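Local coordinates for metal-dependent hydrolase (PDB 2F6K), which probably acts as a metal-dependent decarboxylase of the amidohydrolase superfamily, of the kind that works on aminocarboxymuconate semialdehyde in tryptophan breakdown, at residues A[39-42]-A[43-46]; A[264-267]-A[268-272]. One frame throughout, in Å; residues are numbered along the deposited sequence.

Phe43 of contact 1 packs against Ile267 of contact 2, its CD2 3.5 Å from CD1 of Ile267, right beside the metal ligand Asp266. Contact 2, residues 264-272, follows the eighth strand of the TIM barrel and carries that aspartate, which binds manganese together with His7, His9 and His154. Contact 1, residues 39-46, is a continuous run of helix 37-46, packed on the outside of the barrel; the side chain of Thr40 is about 12 Å from the manganese. The centres of contact 1 and contact 2 are about 11 Å apart. A second bridge is made by Leu39, whose CD1 comes within 3.8 Å of CD2 of Leu272.

Contact 1: residues A[39-42]-A[43-46]; sequences LTLN and FMRD
Asn42 and Arg45, three residues apart on helix 37-46, meet where the amide oxygen of one receives the guanidinium of the other. NH1 of Arg45 lies 2.6 Å from OD1 of Asn42, a hydrogen bond that is weak because the angle at the hydrogen is only 128°. The two side chains cross at about a right angle, amide and guanidinium planes 67° apart, and the arginine chain bends at chi3 to bring one guanidinium face over CA of Asn42 and O of Leu41. On the amide's nitrogen side stands Asp46: its OD2 is 3.1 Å from ND2 of Asn42, but the angle is too poor for a hydrogen bond, and the carboxylate is turned nearly perpendicular to the amide. Asn42 thus sits between a positive and a negative neighbour, its CG anti to the backbone N (chi1 -169°), which carries the amide out from the helix, where OD1 meets Arg45 and ND2 lies near Asp46. With an alanine here, the Arg45 guanidinium loses the OD1 acceptor and is likely to be freer to swing.

The backbone keeps the i to i+4 bonds of an alpha-helix, as in Met44 N to Thr40 O at 2.9 Å. The buried side is apolar: SE of Met44, a selenomethionine, lies 3.9 Å from CG2 of Thr40, the two side chains running alongside each other, and 4.2 Å from CD2 of Leu41. The hydroxyl of Thr40 is taken up by Trp35.

On the outside of the barrel, helix 37-46 lays Leu41 and Met44 against Leu91 of strand 91-95, Met44 and Phe43 reach Ile49 of strand 49-55, and Leu39 and Phe43 pack against helix 272-284.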
# COMPACT_ATOMS: atom_id res chain seq x y z
N LEU A 39 22.97 28.21 15.43
CA LEU A 39 23.56 27.46 14.33
C LEU A 39 23.15 28.11 13.02
O LEU A 39 23.98 28.35 12.16
CB LEU A 39 23.10 26.00 14.34
CG LEU A 39 23.82 25.10 13.34
CD1 LEU A 39 25.28 24.92 13.74
CD2 LEU A 39 23.09 23.78 13.29
N THR A 40 21.87 28.42 12.88
CA THR A 40 21.39 29.07 11.65
C THR A 40 22.06 30.44 11.48
O THR A 40 22.56 30.79 10.40
CB THR A 40 19.86 29.27 11.70
OG1 THR A 40 19.21 28.00 11.71
CG2 THR A 40 19.39 30.10 10.50
N LEU A 41 22.03 31.23 12.55
CA LEU A 41 22.61 32.56 12.52
C LEU A 41 24.11 32.55 12.17
O LEU A 41 24.57 33.38 11.37
CB LEU A 41 22.37 33.25 13.86
CG LEU A 41 20.92 33.66 14.14
CD1 LEU A 41 20.75 34.02 15.62
CD2 LEU A 41 20.54 34.83 13.23
N ASN A 42 24.87 31.65 12.76
CA ASN A 42 26.30 31.57 12.47
C ASN A 42 26.49 31.10 11.01
O ASN A 42 27.43 31.53 10.33
CB ASN A 42 26.98 30.60 13.44
CG ASN A 42 28.49 30.68 13.37
OD1 ASN A 42 29.08 31.67 13.79
ND2 ASN A 42 29.13 29.65 12.82
N PHE A 43 25.61 30.22 10.54
CA PHE A 43 25.71 29.76 9.15
C PHE A 43 25.48 30.95 8.22
O PHE A 43 26.11 31.08 7.17
CB PHE A 43 24.67 28.69 8.84
CG PHE A 43 24.69 28.23 7.40
CD1 PHE A 43 25.65 27.32 6.95
CD2 PHE A 43 23.73 28.68 6.50
CE1 PHE A 43 25.66 26.87 5.62
CE2 PHE A 43 23.72 28.24 5.16
CZ PHE A 43 24.69 27.33 4.73
N MSE A 44 24.55 31.82 8.61
CA MSE A 44 24.21 33.00 7.82
C MSE A 44 25.39 33.96 7.72
O MSE A 44 25.67 34.49 6.64
CB MSE A 44 23.00 33.70 8.42
CG MSE A 44 21.69 32.96 8.18
SE MSE A 44 20.21 33.71 9.18
CE MSE A 44 20.00 35.37 8.19
N ARG A 45 26.08 34.21 8.83
CA ARG A 45 27.24 35.10 8.79
C ARG A 45 28.34 34.51 7.91
O ARG A 45 28.93 35.21 7.09
CB ARG A 45 27.79 35.34 10.20
CG ARG A 45 26.85 36.09 11.13
CD ARG A 45 27.50 36.35 12.49
NE ARG A 45 26.72 35.79 13.59
CZ ARG A 45 27.07 34.70 14.27
NH1 ARG A 45 28.18 34.06 13.95
NH2 ARG A 45 26.30 34.23 15.24
N ASP A 46 28.58 33.21 8.07
CA ASP A 46 29.62 32.53 7.29
C ASP A 46 29.32 32.34 5.81
O ASP A 46 30.21 31.97 5.05
CB ASP A 46 29.94 31.17 7.91
CG ASP A 46 30.48 31.27 9.32
OD1 ASP A 46 31.04 32.34 9.68
OD2 ASP A 46 30.36 30.28 10.07

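Contact 2: residues A[264-267]-A[268-272]; sequences GSDI and PYTPL. With MN (manganese (II) ion), chain C.
Asp266 and Thr270 close a five-residue turn in the loop that follows the eighth strand of this TIM barrel: N of Thr270 donates to O of Asp266 over 3.1 Å, with an angle of 163° at the hydrogen. Asp266 itself has a positive phi (69°), and the peptide bond between Ile267 and Pro268 is cis, so the chain doubles back within a few residues before Pro271 takes the N-cap position of helix 272-284.

The side chains divide between the metal and the packing. The carboxylate of Asp266 belongs to the manganese site that His7, His9 and His154 complete, as expected of the aspartate after the last strand in amidohydrolases. Thr270 crosses it at about a right angle, its OG1 3.6 Å from CB of Asp266. Ile267 faces the other way: its CG2, anti to the carbonyl carbon, and its CB both meet CD1 of Leu272 at 4.1 Å. Ser265 bonds through OG to Asp5 and, weakly, receives N of Ile267. Tyr269 sets its ring against that of His9, the planes nearly perpendicular.

The two carboxylate oxygens of Asp266 split the work: OD1 binds the manganese at 2.4 Å, and OD2 accepts a hydrogen bond of 2.6 Å from water 1, itself a ligand 2.1 Å from the metal.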
# COMPACT_ATOMS: atom_id res chain seq x y z
N GLY A 264 17.78 28.67 -1.75
CA GLY A 264 17.45 27.86 -0.59
C GLY A 264 18.67 27.04 -0.18
O GLY A 264 19.40 26.54 -1.05
N SER A 265 18.91 26.88 1.12
CA SER A 265 20.07 26.11 1.57
C SER A 265 19.70 24.74 2.13
O SER A 265 20.47 23.78 2.02
CB SER A 265 20.86 26.89 2.62
OG SER A 265 20.17 26.93 3.84
N ASP A 266 18.52 24.66 2.74
CA ASP A 266 17.99 23.43 3.33
C ASP A 266 18.72 22.96 4.58
O ASP A 266 18.72 21.77 4.87
CB ASP A 266 17.98 22.29 2.31
CG ASP A 266 16.81 21.34 2.52
OD1 ASP A 266 16.11 21.46 3.54
OD2 ASP A 266 16.60 20.47 1.65
N ILE A 267 19.36 23.88 5.30
CA ILE A 267 20.05 23.51 6.53
C ILE A 267 18.95 23.41 7.59
O ILE A 267 17.91 24.06 7.47
CB ILE A 267 21.05 24.60 7.00
CG1 ILE A 267 20.30 25.91 7.25
CG2 ILE A 267 22.14 24.78 5.97
CD1 ILE A 267 21.12 26.96 7.98
N PRO A 268 19.17 22.61 8.65
CA PRO A 268 20.38 21.83 8.88
C PRO A 268 20.27 20.38 8.42
O PRO A 268 21.14 19.56 8.72
CB PRO A 268 20.56 21.95 10.39
CG PRO A 268 19.16 21.84 10.87
CD PRO A 268 18.38 22.71 9.89
N TYR A 269 19.20 20.06 7.69
CA TYR A 269 19.02 18.70 7.22
C TYR A 269 20.12 18.35 6.24
O TYR A 269 20.62 17.22 6.23
CB TYR A 269 17.63 18.53 6.62
CG TYR A 269 16.57 18.57 7.69
CD1 TYR A 269 16.05 17.39 8.24
CD2 TYR A 269 16.14 19.79 8.23
CE1 TYR A 269 15.13 17.43 9.29
CE2 TYR A 269 15.22 19.84 9.27
CZ TYR A 269 14.72 18.66 9.80
OH TYR A 269 13.83 18.73 10.84
N THR A 270 20.50 19.31 5.40
CA THR A 270 21.61 19.11 4.50
C THR A 270 22.77 19.61 5.37
O THR A 270 22.69 20.72 5.92
CB THR A 270 21.53 20.00 3.24
OG1 THR A 270 20.42 19.59 2.43
CG2 THR A 270 22.82 19.91 2.43
N PRO A 271 23.83 18.80 5.55
CA PRO A 271 24.97 19.20 6.37
C PRO A 271 25.42 20.61 6.01
O PRO A 271 25.48 20.97 4.83
CB PRO A 271 26.03 18.16 6.03
CG PRO A 271 25.23 16.95 5.75
CD PRO A 271 24.07 17.48 4.92
N LEU A 272 25.75 21.41 7.02
CA LEU A 272 26.18 22.77 6.76
C LEU A 272 27.31 22.91 5.72
O LEU A 272 27.27 23.81 4.88
CB LEU A 272 26.58 23.44 8.07
CG LEU A 272 25.44 24.20 8.78
CD1 LEU A 272 24.30 23.24 9.11
CD2 LEU A 272 25.99 24.88 10.04
MN MN C . 13.76 21.02 3.47
O HOH W 1 14.23 19.53 2.09
O HOH W 2 14.15 19.42 5.08